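Local coordinates for protein predicted acyltransferase with acyl-CoA N-acyltransferase domain (PDB 4RS2) that binds coenzyme A, probably transfers acyl groups from acyl-CoA as GNAT-family N-acetyltransferases do, and on overexpression suppresses gene silencing by small RNAs, at residues 33-43 with 92-100; 122-133 with 156-167. All coordinates share one frame; numbering follows the deposited sequence. Where two conformers were deposited one is given.

Contact 1. Residues 33-43 with 92-100; sequences LLRRSFESDAE and PLAVDEKYR. With COA (coenzyme A), chain C.
Asp-96 OD2 is gripped by two nitrogens of Arg-36, in one of its two modelled conformers, with the guanidinium side-on: NH2 lies 2.7 Å from OD2 on the anti side of the carboxylate, while NE approaches the same oxygen from above the carboxylate plane. The two flat groups are turned 53° against each other. Arginine suits this exposed position because its long chain, extended from CG to NE, spans from the helix to the end of the strand. The other oxygen, OD1, accepts from Lys-98 N in an Asx turn.

Inward, the packing is apolar. With its CG anti to the backbone N (chi1 175°), Leu-33 lays CD1 3.6 Å from Asp-96 N. Leu-34 sets CD2 across the ring of Pro-92 at about a right angle, 3.8 Å from its CG, and Ala-94 is small enough for Phe-38 CE2 to come within 3.8 Å of its CB. Glu-43 CG sits over the centre of one face of the Phe-38 ring and coenzyme A C6P over the opposite face, 3.4 Å from CE1.

NE and NH2 of Arg-100 both donate to Val-95 O, which lies close to the guanidinium plane, and the flat group is sandwiched between C9P of the cofactor and Glu-97 CA. One water joins Arg-100 NH2 to Ser-37 O. Val-95 N donates a nearly straight bond (170°) to coenzyme A O9P, 2.9 Å away. Such pairing of the pantetheine arm with the end of a central strand, followed by the turn that receives the pyrophosphate, is the hallmark of the GNAT acyl-CoA site.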
loop_
_atom_site.group_PDB
_atom_site.type_symbol
_atom_site.label_atom_id
_atom_site.label_comp_id
_atom_site.label_asym_id
_atom_site.label_seq_id
_atom_site.Cartn_x
_atom_site.Cartn_y
_atom_site.Cartn_z
ATOM N N LEU A 33 7.217 12.581 -5.090
ATOM C CA LEU A 33 7.787 11.560 -4.213
ATOM C C LEU A 33 7.943 10.204 -4.910
ATOM O O LEU A 33 8.983 9.527 -4.784
ATOM C CB LEU A 33 6.913 11.382 -2.976
ATOM C CG LEU A 33 7.326 10.264 -2.037
ATOM C CD1 LEU A 33 8.660 10.531 -1.332
ATOM C CD2 LEU A 33 6.203 10.092 -1.039
ATOM N N LEU A 34 6.913 9.801 -5.657
ATOM C CA LEU A 34 6.953 8.499 -6.321
ATOM C C LEU A 34 7.978 8.479 -7.440
ATOM O O LEU A 34 8.678 7.475 -7.624
ATOM C CB LEU A 34 5.547 8.104 -6.835
ATOM C CG LEU A 34 4.529 7.898 -5.682
ATOM C CD1 LEU A 34 3.151 7.633 -6.233
ATOM C CD2 LEU A 34 4.958 6.802 -4.744
ATOM N N ARG A 35 8.114 9.574 -8.166
ATOM C CA ARG A 35 9.103 9.610 -9.243
ATOM C C ARG A 35 10.530 9.574 -8.761
ATOM O O ARG A 35 11.413 9.005 -9.433
ATOM C CB ARG A 35 8.895 10.841 -10.107
ATOM C CG ARG A 35 7.643 10.768 -10.940
ATOM C CD ARG A 35 7.449 11.951 -11.871
ATOM N NE ARG A 35 6.251 11.747 -12.678
ATOM C CZ ARG A 35 6.229 11.188 -13.889
ATOM N NH1 ARG A 35 7.354 10.831 -14.499
ATOM N NH2 ARG A 35 5.068 11.002 -14.505
ATOM N N ARG A 36 10.760 10.177 -7.603
ATOM C CA ARG A 36 12.104 10.232 -7.054
ATOM C C ARG A 36 12.481 9.000 -6.238
ATOM O O ARG A 36 13.659 8.710 -6.111
ATOM C CB ARG A 36 12.350 11.532 -6.272
ATOM C CG ARG A 36 11.609 11.735 -4.969
ATOM C CD ARG A 36 12.095 13.023 -4.286
ATOM N NE ARG A 36 11.364 13.300 -3.052
ATOM C CZ ARG A 36 10.229 14.004 -2.966
ATOM N NH1 ARG A 36 9.671 14.543 -4.040
ATOM N NH2 ARG A 36 9.657 14.184 -1.793
ATOM N N SER A 37 11.477 8.259 -5.766
ATOM C CA SER A 37 11.677 7.110 -4.864
ATOM C C SER A 37 11.826 5.752 -5.517
ATOM O O SER A 37 12.417 4.851 -4.917
ATOM C CB SER A 37 10.529 7.020 -3.878
ATOM O OG SER A 37 10.531 8.145 -3.030
ATOM N N PHE A 38 11.308 5.603 -6.733
ATOM C CA PHE A 38 11.377 4.367 -7.447
ATOM C C PHE A 38 12.334 4.456 -8.602
ATOM O O PHE A 38 12.717 5.548 -9.016
ATOM C CB PHE A 38 9.979 3.910 -7.880
ATOM C CG PHE A 38 9.120 3.533 -6.709
ATOM C CD1 PHE A 38 9.187 2.272 -6.187
ATOM C CD2 PHE A 38 8.297 4.459 -6.104
ATOM C CE1 PHE A 38 8.430 1.903 -5.091
ATOM C CE2 PHE A 38 7.546 4.108 -4.988
ATOM C CZ PHE A 38 7.618 2.834 -4.483
ATOM N N GLU A 39 12.712 3.286 -9.108
ATOM C CA GLU A 39 13.675 3.161 -10.207
ATOM C C GLU A 39 13.082 3.590 -11.574
ATOM O O GLU A 39 13.816 3.838 -12.525
ATOM C CB GLU A 39 14.200 1.714 -10.267
ATOM C CG GLU A 39 15.192 1.341 -9.144
ATOM C CD GLU A 39 15.462 -0.173 -9.008
ATOM O OE1 GLU A 39 14.512 -0.992 -9.100
ATOM O OE2 GLU A 39 16.622 -0.559 -8.749
ATOM N N SER A 40 11.758 3.635 -11.683
ATOM C CA SER A 40 11.087 4.118 -12.913
ATOM C C SER A 40 9.882 4.929 -12.457
ATOM O O SER A 40 9.538 4.910 -11.265
ATOM C CB SER A 40 10.670 2.996 -13.850
ATOM O OG SER A 40 9.454 2.434 -13.455
ATOM N N ASP A 41 9.239 5.604 -13.407
ATOM C CA ASP A 41 8.033 6.421 -13.133
ATOM C C ASP A 41 6.732 5.593 -13.090
ATOM O O ASP A 41 5.638 6.160 -12.990
ATOM C CB ASP A 41 7.840 7.458 -14.224
ATOM C CG ASP A 41 8.975 8.396 -14.346
ATOM O OD1 ASP A 41 9.573 8.748 -13.299
ATOM O OD2 ASP A 41 9.209 8.840 -15.508
ATOM N N ALA A 42 6.842 4.268 -13.146
ATOM C CA ALA A 42 5.665 3.388 -13.163
ATOM C C ALA A 42 4.770 3.586 -11.954
ATOM O O ALA A 42 3.557 3.617 -12.096
ATOM C CB ALA A 42 6.068 1.940 -13.250
ATOM N N GLU A 43 5.363 3.657 -10.757
ATOM C CA GLU A 43 4.519 3.879 -9.560
ATOM C C GLU A 43 3.763 5.201 -9.608
ATOM O O GLU A 43 2.578 5.272 -9.240
ATOM C CB GLU A 43 5.333 3.829 -8.297
ATOM C CG GLU A 43 5.685 2.447 -7.813
ATOM C CD GLU A 43 6.772 1.741 -8.627
ATOM O OE1 GLU A 43 7.442 2.374 -9.529
ATOM O OE2 GLU A 43 6.964 0.510 -8.380
ATOM N N PRO A 92 1.495 1.886 -4.114
ATOM C CA PRO A 92 2.873 1.733 -3.668
ATOM C C PRO A 92 3.028 2.156 -2.223
ATOM O O PRO A 92 2.053 2.548 -1.574
ATOM C CB PRO A 92 3.637 2.728 -4.545
ATOM C CG PRO A 92 2.675 3.793 -4.842
ATOM C CD PRO A 92 1.289 3.202 -4.761
ATOM N N LEU A 93 4.257 2.001 -1.719
ATOM C CA LEU A 93 4.658 2.396 -0.388
ATOM C C LEU A 93 5.989 3.074 -0.531
ATOM O O LEU A 93 6.948 2.481 -1.034
ATOM C CB LEU A 93 4.794 1.182 0.535
ATOM C CG LEU A 93 5.378 1.466 1.921
ATOM C CD1 LEU A 93 4.452 2.389 2.676
ATOM C CD2 LEU A 93 5.608 0.162 2.694
ATOM N N ALA A 94 6.073 4.322 -0.095
ATOM C CA ALA A 94 7.293 5.082 -0.254
ATOM C C ALA A 94 7.533 6.068 0.858
ATOM O O ALA A 94 6.607 6.701 1.336
ATOM C CB ALA A 94 7.277 5.812 -1.580
ATOM N N VAL A 95 8.796 6.159 1.252
ATOM C CA VAL A 95 9.221 7.196 2.182
ATOM C C VAL A 95 10.412 7.925 1.562
ATOM O O VAL A 95 11.341 7.292 1.025
ATOM C CB VAL A 95 9.571 6.595 3.550
ATOM C CG1 VAL A 95 10.226 7.630 4.444
ATOM C CG2 VAL A 95 8.337 5.982 4.193
ATOM N N ASP A 96 10.354 9.265 1.609
ATOM C CA ASP A 96 11.428 10.098 1.065
ATOM C C ASP A 96 12.759 9.702 1.701
ATOM O O ASP A 96 12.828 9.503 2.884
ATOM C CB ASP A 96 11.127 11.563 1.326
ATOM C CG ASP A 96 12.085 12.499 0.605
ATOM O OD1 ASP A 96 13.321 12.401 0.793
ATOM O OD2 ASP A 96 11.618 13.420 -0.107
ATOM N N GLU A 97 13.789 9.590 0.878
ATOM C CA GLU A 97 15.109 9.166 1.349
ATOM C C GLU A 97 15.561 9.988 2.577
ATOM O O GLU A 97 16.226 9.448 3.467
ATOM C CB GLU A 97 16.121 9.217 0.183
ATOM C CG GLU A 97 17.421 8.482 0.467
ATOM C CD GLU A 97 18.241 8.176 -0.784
ATOM O OE1 GLU A 97 17.713 8.264 -1.928
ATOM O OE2 GLU A 97 19.440 7.838 -0.623
ATOM N N LYS A 98 15.185 11.267 2.659
ATOM C CA LYS A 98 15.544 12.120 3.833
ATOM C C LYS A 98 14.930 11.699 5.170
ATOM O O LYS A 98 15.381 12.156 6.257
ATOM C CB LYS A 98 15.107 13.561 3.609
ATOM C CG LYS A 98 15.670 14.224 2.355
ATOM C CD LYS A 98 15.262 15.689 2.259
ATOM C CE LYS A 98 15.640 16.328 0.921
ATOM N NZ LYS A 98 17.044 16.236 0.408
ATOM N N TYR A 99 13.907 10.855 5.108
ATOM C CA TYR A 99 13.194 10.437 6.289
ATOM C C TYR A 99 13.212 8.939 6.492
ATOM O O TYR A 99 12.479 8.436 7.338
ATOM C CB TYR A 99 11.752 10.948 6.221
ATOM C CG TYR A 99 11.654 12.444 6.373
ATOM C CD1 TYR A 99 11.811 13.296 5.291
ATOM C CD2 TYR A 99 11.434 13.002 7.618
ATOM C CE1 TYR A 99 11.746 14.662 5.446
ATOM C CE2 TYR A 99 11.349 14.371 7.790
ATOM C CZ TYR A 99 11.517 15.193 6.699
ATOM O OH TYR A 99 11.439 16.556 6.880
ATOM N N ARG A 100 14.081 8.222 5.791
ATOM C CA ARG A 100 14.102 6.779 5.976
ATOM C C ARG A 100 14.716 6.352 7.287
ATOM O O ARG A 100 15.563 7.060 7.855
ATOM C CB ARG A 100 14.758 6.057 4.816
ATOM C CG ARG A 100 13.870 6.083 3.603
ATOM C CD ARG A 100 14.515 5.467 2.398
ATOM N NE ARG A 100 13.711 5.832 1.253
ATOM C CZ ARG A 100 14.095 5.715 -0.007
ATOM N NH1 ARG A 100 15.281 5.197 -0.298
ATOM N NH2 ARG A 100 13.301 6.117 -0.976
HETATM N N1A COA C . 14.102 -4.570 3.352
HETATM C C2A COA C . 13.718 -5.104 4.536
HETATM N N3A COA C . 13.309 -4.354 5.575
HETATM C C4A COA C . 13.240 -3.000 5.439
HETATM C C5A COA C . 13.635 -2.358 4.195
HETATM C C6A COA C . 14.076 -3.238 3.113
HETATM N N6A COA C . 14.433 -2.679 1.935
HETATM N N7A COA C . 13.482 -1.036 4.359
HETATM C C8A COA C . 13.021 -0.846 5.613
HETATM N N9A COA C . 12.915 -2.000 6.257
HETATM C C1B COA C . 12.416 -2.197 7.620
HETATM C C2B COA C . 13.057 -1.330 8.686
HETATM O O2B COA C . 14.351 -1.814 9.074
HETATM C C3B COA C . 12.019 -1.404 9.771
HETATM O O3B COA C . 12.116 -2.663 10.449
HETATM P P3B COA C . 11.374 -2.945 11.861
HETATM O O7A COA C . 10.394 -1.818 12.117
HETATM O O8A COA C . 10.770 -4.291 11.763
HETATM O O9A COA C . 12.500 -2.946 12.837
HETATM C C4B COA C . 10.710 -1.398 8.982
HETATM O O4B COA C . 11.041 -1.785 7.639
HETATM C C5B COA C . 10.028 -0.045 8.972
HETATM O O5B COA C . 10.970 0.965 8.599
HETATM P P1A COA C . 10.584 2.508 8.368
HETATM O O1A COA C . 11.637 3.393 8.965
HETATM O O2A COA C . 9.133 2.650 8.724
HETATM O O3A COA C . 10.677 2.635 6.756
HETATM P P2A COA C . 11.838 3.262 5.845
HETATM O O4A COA C . 12.006 4.706 6.080
HETATM O O5A COA C . 13.111 2.443 5.944
HETATM O O6A COA C . 11.136 3.083 4.407
HETATM C CBP COA C . 10.721 2.032 2.265
HETATM C CCP COA C . 11.108 1.832 3.718
HETATM C CDP COA C . 10.743 0.701 1.524
HETATM C CEP COA C . 9.309 2.591 2.270
HETATM C CAP COA C . 11.724 3.030 1.655
HETATM O OAP COA C . 13.072 2.511 1.715
HETATM C C9P COA C . 11.411 3.441 0.237
HETATM O O9P COA C . 10.572 4.319 -0.025
HETATM N N8P COA C . 12.147 2.849 -0.703
HETATM C C7P COA C . 12.027 3.214 -2.103
HETATM C C6P COA C . 10.873 2.475 -2.743
HETATM C C5P COA C . 11.198 1.002 -2.801
HETATM O O5P COA C . 10.698 0.220 -2.014
HETATM N N4P COA C . 12.038 0.626 -3.755
HETATM C C3P COA C . 12.347 -0.767 -4.021
HETATM C C2P COA C . 12.165 -1.071 -5.508
HETATM S S1P COA C . 11.401 -2.697 -5.744
HETATM O O HOH W 1 15.139 8.965 -3.244
HETATM O O HOH W 2 14.776 5.913 -3.472
#

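Contact 2. Residues 122-133 with 156-167; sequences AAVVTLGDPALY and AFQVHRLADDAL. With COA (coenzyme A), chain C.
An antiparallel ladder in the GNAT sheet joins strand 123-127 to strand 157-161. Val-124 and His-160 form one hydrogen-bonded pair and Thr-126 and Gln-158 the next, each closed by two backbone bonds; Val-124 O, for example, receives His-160 N at 2.8 Å. Leu-162 N to Ala-122 O and Gly-128 N to Ala-156 O extend the ladder past both strand ends.

Gln-158 ties the ladder to the helix that follows. Its NE2 donates almost straight (175°) to Ala-156 O at 2.9 Å, and Gly-128 N reaches that oxygen from the opposite face of its carbonyl plane, so one acceptor is shared by two donors. With CG beside the backbone N (chi1 -65°) and the chain extended beyond it, the Gln-158 side chain crosses that of Pro-130 at about a right angle, and OE1 comes 3.4 Å from Tyr-133 CB. Gly-128 has no side chain to collide with the Tyr-133 ring, and Asp-129 OD1 caps the helix by accepting from Ala-131 N.

On the face bearing Val-125 and Val-159, the Phe-157 ring crosses the beta-branched Val-125 obliquely, its CZ 3.6 Å from Val-125 CB and also touching CG2. Further along, Ala-123 CB meets Leu-167 CD2 at 4.0 Å. On the other face Val-124 CG2 meets Leu-162 CD1, also at 4.0 Å.

Val-124, His-160 and Leu-162 pack against helix 104-118, whereas Val-125 and Phe-157 touch Val-174 of strand 172-175. Strand 123-127 runs parallel to strand 87-95, and Thr-126 OG1 is hydrogen-bonded to Met-90 O; strand 157-161 also pairs with strand 139-140.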
loop_
_atom_site.group_PDB
_atom_site.type_symbol
_atom_site.label_atom_id
_atom_site.label_comp_id
_atom_site.label_asym_id
_atom_site.label_seq_id
_atom_site.Cartn_x
_atom_site.Cartn_y
_atom_site.Cartn_z
ATOM N N ALA A 122 -11.839 -6.449 4.787
ATOM C CA ALA A 122 -11.509 -7.726 5.408
ATOM C C ALA A 122 -10.087 -8.215 5.275
ATOM O O ALA A 122 -9.671 -9.045 6.080
ATOM C CB ALA A 122 -12.446 -8.791 4.888
ATOM N N ALA A 123 -9.373 -7.779 4.237
ATOM C CA ALA A 123 -8.024 -8.242 3.995
ATOM C C ALA A 123 -7.276 -7.306 3.047
ATOM O O ALA A 123 -7.885 -6.632 2.222
ATOM C CB ALA A 123 -8.025 -9.649 3.432
ATOM N N VAL A 124 -5.960 -7.370 3.144
ATOM C CA VAL A 124 -5.061 -6.579 2.347
ATOM C C VAL A 124 -4.005 -7.477 1.748
ATOM O O VAL A 124 -3.394 -8.264 2.465
ATOM C CB VAL A 124 -4.361 -5.498 3.187
ATOM C CG1 VAL A 124 -3.464 -4.671 2.263
ATOM C CG2 VAL A 124 -5.399 -4.611 3.850
ATOM N N VAL A 125 -3.827 -7.402 0.442
ATOM C CA VAL A 125 -2.718 -8.134 -0.197
ATOM C C VAL A 125 -1.663 -7.134 -0.627
ATOM O O VAL A 125 -1.953 -5.924 -0.758
ATOM C CB VAL A 125 -3.164 -8.999 -1.408
ATOM C CG1 VAL A 125 -4.221 -9.981 -0.980
ATOM C CG2 VAL A 125 -3.688 -8.148 -2.565
ATOM N N THR A 126 -0.460 -7.630 -0.849
ATOM C CA THR A 126 0.600 -6.797 -1.381
ATOM C C THR A 126 1.641 -7.689 -2.047
ATOM O O THR A 126 1.673 -8.910 -1.843
ATOM C CB THR A 126 1.245 -5.898 -0.299
ATOM O OG1 THR A 126 1.952 -4.816 -0.914
ATOM C CG2 THR A 126 2.223 -6.710 0.610
ATOM N N LEU A 127 2.448 -7.071 -2.893
ATOM C CA LEU A 127 3.498 -7.758 -3.632
ATOM C C LEU A 127 4.810 -7.065 -3.352
ATOM O O LEU A 127 4.979 -5.883 -3.670
ATOM C CB LEU A 127 3.175 -7.723 -5.119
ATOM C CG LEU A 127 4.101 -8.526 -6.021
ATOM C CD1 LEU A 127 3.920 -10.026 -5.786
ATOM C CD2 LEU A 127 3.754 -8.215 -7.463
ATOM N N GLY A 128 5.759 -7.791 -2.769
ATOM C CA GLY A 128 7.012 -7.198 -2.392
ATOM C C GLY A 128 7.859 -8.153 -1.586
ATOM O O GLY A 128 7.498 -9.293 -1.368
ATOM N N ASP A 129 8.998 -7.660 -1.153
ATOM C CA ASP A 129 9.942 -8.456 -0.426
ATOM C C ASP A 129 9.343 -8.891 0.910
ATOM O O ASP A 129 8.988 -8.050 1.723
ATOM C CB ASP A 129 11.208 -7.603 -0.187
ATOM C CG ASP A 129 12.383 -8.417 0.305
ATOM O OD1 ASP A 129 12.195 -9.525 0.889
ATOM O OD2 ASP A 129 13.513 -7.919 0.109
ATOM N N PRO A 130 9.269 -10.208 1.166
ATOM C CA PRO A 130 8.710 -10.615 2.460
ATOM C C PRO A 130 9.562 -10.171 3.645
ATOM O O PRO A 130 9.054 -10.040 4.744
ATOM C CB PRO A 130 8.650 -12.140 2.377
ATOM C CG PRO A 130 9.294 -12.520 1.112
ATOM C CD PRO A 130 9.488 -11.333 0.256
ATOM N N ALA A 131 10.850 -9.934 3.418
ATOM C CA ALA A 131 11.719 -9.459 4.493
ATOM C C ALA A 131 11.263 -8.074 4.959
ATOM O O ALA A 131 11.549 -7.658 6.088
ATOM C CB ALA A 131 13.171 -9.450 4.037
ATOM N N LEU A 132 10.558 -7.346 4.099
ATOM C CA LEU A 132 9.974 -6.092 4.511
ATOM C C LEU A 132 8.576 -6.328 5.076
ATOM O O LEU A 132 8.303 -6.022 6.245
ATOM C CB LEU A 132 9.913 -5.138 3.323
ATOM C CG LEU A 132 9.113 -3.852 3.482
ATOM C CD1 LEU A 132 9.704 -3.032 4.599
ATOM C CD2 LEU A 132 9.071 -3.057 2.204
ATOM N N TYR A 133 7.674 -6.866 4.260
ATOM C CA TYR A 133 6.262 -6.948 4.667
ATOM C C TYR A 133 5.926 -7.887 5.796
ATOM O O TYR A 133 4.946 -7.676 6.500
ATOM C CB TYR A 133 5.340 -7.155 3.438
ATOM C CG TYR A 133 5.443 -5.953 2.544
ATOM C CD1 TYR A 133 4.782 -4.785 2.868
ATOM C CD2 TYR A 133 6.271 -5.955 1.421
ATOM C CE1 TYR A 133 4.921 -3.659 2.078
ATOM C CE2 TYR A 133 6.389 -4.845 0.608
ATOM C CZ TYR A 133 5.732 -3.685 0.962
ATOM O OH TYR A 133 5.859 -2.545 0.185
ATOM N N ALA A 156 6.709 -13.529 -3.221
ATOM C CA ALA A 156 6.521 -12.111 -2.909
ATOM C C ALA A 156 5.061 -11.721 -2.675
ATOM O O ALA A 156 4.787 -10.673 -2.099
ATOM C CB ALA A 156 7.100 -11.255 -4.024
ATOM N N PHE A 157 4.114 -12.538 -3.142
ATOM C CA PHE A 157 2.698 -12.194 -2.962
ATOM C C PHE A 157 2.269 -12.543 -1.560
ATOM O O PHE A 157 2.480 -13.677 -1.099
ATOM C CB PHE A 157 1.795 -12.849 -3.992
ATOM C CG PHE A 157 0.394 -12.327 -3.988
ATOM C CD1 PHE A 157 0.147 -10.967 -4.077
ATOM C CD2 PHE A 157 -0.699 -13.177 -3.941
ATOM C CE1 PHE A 157 -1.119 -10.478 -4.107
ATOM C CE2 PHE A 157 -1.996 -12.666 -3.978
ATOM C CZ PHE A 157 -2.197 -11.312 -4.053
ATOM N N GLN A 158 1.743 -11.543 -0.853
ATOM C CA GLN A 158 1.437 -11.681 0.577
ATOM C C GLN A 158 0.075 -11.127 0.964
ATOM O O GLN A 158 -0.546 -10.370 0.227
ATOM C CB GLN A 158 2.528 -10.944 1.381
ATOM C CG GLN A 158 3.928 -11.577 1.236
ATOM C CD GLN A 158 5.055 -10.662 1.636
ATOM O OE1 GLN A 158 5.368 -10.504 2.802
ATOM N NE2 GLN A 158 5.682 -10.053 0.639
ATOM N N VAL A 159 -0.381 -11.532 2.146
ATOM C CA VAL A 159 -1.701 -11.156 2.612
ATOM C C VAL A 159 -1.689 -10.873 4.114
ATOM O O VAL A 159 -0.927 -11.481 4.888
ATOM C CB VAL A 159 -2.718 -12.268 2.289
ATOM C CG1 VAL A 159 -2.382 -13.547 3.041
ATOM C CG2 VAL A 159 -4.136 -11.800 2.555
ATOM N N HIS A 160 -2.519 -9.910 4.501
ATOM C CA HIS A 160 -2.724 -9.533 5.896
ATOM C C HIS A 160 -4.232 -9.489 6.127
ATOM O O HIS A 160 -4.913 -8.647 5.585
ATOM C CB HIS A 160 -2.118 -8.154 6.195
ATOM C CG HIS A 160 -1.944 -7.856 7.660
ATOM N ND1 HIS A 160 -2.957 -7.972 8.587
ATOM C CD2 HIS A 160 -0.857 -7.421 8.351
ATOM C CE1 HIS A 160 -2.492 -7.660 9.793
ATOM N NE2 HIS A 160 -1.230 -7.298 9.670
ATOM N N ARG A 161 -4.746 -10.391 6.953
ATOM C CA ARG A 161 -6.159 -10.392 7.260
ATOM C C ARG A 161 -6.462 -9.204 8.152
ATOM O O ARG A 161 -5.607 -8.784 8.937
ATOM C CB ARG A 161 -6.517 -11.668 8.020
ATOM C CG ARG A 161 -6.024 -11.739 9.452
ATOM C CD ARG A 161 -6.214 -13.148 9.972
ATOM N NE ARG A 161 -5.195 -14.026 9.411
ATOM C CZ ARG A 161 -5.041 -15.313 9.727
ATOM N NH1 ARG A 161 -5.911 -15.920 10.565
ATOM N NH2 ARG A 161 -4.034 -16.013 9.172
ATOM N N LEU A 162 -7.683 -8.696 8.070
ATOM C CA LEU A 162 -8.136 -7.641 8.974
ATOM C C LEU A 162 -9.115 -8.166 10.028
ATOM O O LEU A 162 -9.486 -7.429 10.938
ATOM C CB LEU A 162 -8.747 -6.499 8.199
ATOM C CG LEU A 162 -7.755 -5.832 7.229
ATOM C CD1 LEU A 162 -8.413 -4.662 6.501
ATOM C CD2 LEU A 162 -6.536 -5.342 8.006
ATOM N N ALA A 163 -9.547 -9.410 9.880
ATOM C CA ALA A 163 -10.425 -10.092 10.831
ATOM C C ALA A 163 -9.816 -11.472 10.923
ATOM O O ALA A 163 -9.222 -11.944 9.946
ATOM C CB ALA A 163 -11.850 -10.155 10.318
ATOM N N ASP A 164 -9.973 -12.151 12.053
ATOM C CA ASP A 164 -9.246 -13.380 12.227
ATOM C C ASP A 164 -9.612 -14.496 11.257
ATOM O O ASP A 164 -8.761 -15.316 10.867
ATOM C CB ASP A 164 -9.312 -13.895 13.651
ATOM C CG ASP A 164 -8.014 -14.564 14.043
ATOM O OD1 ASP A 164 -6.963 -13.880 13.931
ATOM O OD2 ASP A 164 -8.026 -15.761 14.428
ATOM N N ASP A 165 -10.861 -14.509 10.839
ATOM C CA ASP A 165 -11.347 -15.554 9.962
ATOM C C ASP A 165 -11.480 -15.097 8.527
ATOM O O ASP A 165 -12.075 -15.809 7.730
ATOM C CB ASP A 165 -12.713 -16.069 10.449
ATOM C CG ASP A 165 -13.820 -15.007 10.391
ATOM O OD1 ASP A 165 -13.581 -13.872 9.903
ATOM O OD2 ASP A 165 -14.948 -15.319 10.855
ATOM N N ALA A 166 -10.920 -13.944 8.181
ATOM C CA ALA A 166 -11.120 -13.372 6.849
ATOM C C ALA A 166 -10.637 -14.205 5.674
ATOM O O ALA A 166 -11.192 -14.108 4.584
ATOM C CB ALA A 166 -10.493 -11.995 6.772
ATOM N N LEU A 167 -9.589 -14.990 5.886
ATOM C CA LEU A 167 -9.009 -15.790 4.832
ATOM C C LEU A 167 -9.609 -17.195 4.732
ATOM O O LEU A 167 -9.449 -17.839 3.704
ATOM C CB LEU A 167 -7.504 -15.906 5.046
ATOM C CG LEU A 167 -6.813 -14.544 5.326
ATOM C CD1 LEU A 167 -5.311 -14.759 5.411
ATOM C CD2 LEU A 167 -7.118 -13.482 4.289
HETATM N N1A COA C . 14.102 -4.570 3.352
HETATM C C2A COA C . 13.718 -5.104 4.536
HETATM N N3A COA C . 13.309 -4.354 5.575
HETATM C C4A COA C . 13.240 -3.000 5.439
HETATM C C5A COA C . 13.635 -2.358 4.195
HETATM C C6A COA C . 14.076 -3.238 3.113
HETATM N N6A COA C . 14.433 -2.679 1.935
HETATM N N7A COA C . 13.482 -1.036 4.359
HETATM C C8A COA C . 13.021 -0.846 5.613
HETATM N N9A COA C . 12.915 -2.000 6.257
HETATM C C1B COA C . 12.416 -2.197 7.620
HETATM C C2B COA C . 13.057 -1.330 8.686
HETATM O O2B COA C . 14.351 -1.814 9.074
HETATM C C3B COA C . 12.019 -1.404 9.771
HETATM O O3B COA C . 12.116 -2.663 10.449
HETATM P P3B COA C . 11.374 -2.945 11.861
HETATM O O7A COA C . 10.394 -1.818 12.117
HETATM O O8A COA C . 10.770 -4.291 11.763
HETATM O O9A COA C . 12.500 -2.946 12.837
HETATM C C4B COA C . 10.710 -1.398 8.982
HETATM O O4B COA C . 11.041 -1.785 7.639
HETATM C C5B COA C . 10.028 -0.045 8.972
HETATM O O5B COA C . 10.970 0.965 8.599
HETATM P P1A COA C . 10.584 2.508 8.368
HETATM O O1A COA C . 11.637 3.393 8.965
HETATM O O2A COA C . 9.133 2.650 8.724
HETATM O O3A COA C . 10.677 2.635 6.756
HETATM P P2A COA C . 11.838 3.262 5.845
HETATM O O4A COA C . 12.006 4.706 6.080
HETATM O O5A COA C . 13.111 2.443 5.944
HETATM O O6A COA C . 11.136 3.083 4.407
HETATM C CBP COA C . 10.721 2.032 2.265
HETATM C CCP COA C . 11.108 1.832 3.718
HETATM C CDP COA C . 10.743 0.701 1.524
HETATM C CEP COA C . 9.309 2.591 2.270
HETATM C CAP COA C . 11.724 3.030 1.655
HETATM O OAP COA C . 13.072 2.511 1.715
HETATM C C9P COA C . 11.411 3.441 0.237
HETATM O O9P COA C . 10.572 4.319 -0.025
HETATM N N8P COA C . 12.147 2.849 -0.703
HETATM C C7P COA C . 12.027 3.214 -2.103
HETATM C C6P COA C . 10.873 2.475 -2.743
HETATM C C5P COA C . 11.198 1.002 -2.801
HETATM O O5P COA C . 10.698 0.220 -2.014
HETATM N N4P COA C . 12.038 0.626 -3.755
HETATM C C3P COA C . 12.347 -0.767 -4.021
HETATM C C2P COA C . 12.165 -1.071 -5.508
HETATM S S1P COA C . 11.401 -2.697 -5.744
#

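How the contacts relate
Contact 1 and contact 2 lie on opposite sides of the chain's centre, with their own centres about 21 Å apart, yet strands 87-95 and 123-127 are parallel neighbours in one sheet. They meet where Leu-93 CD2 packs 3.7 Å from Tyr-133 OH. Coenzyme A bridges them more fully: residues of 33-43 and 92-100 line its pantetheine arm, and Arg-100 also borders the pyrophosphate, while Leu-132 of 122-133 brings CD1 within 3.5 Å of the ribose oxygen O4B and Ala-131 O lies 3.7 Å from C2A of the adenine. Gly-101, Gly-103 and Arg-106, which follow contact 1, and Arg-135, just after helix 130-133, also hydrogen-bond to the cofactor.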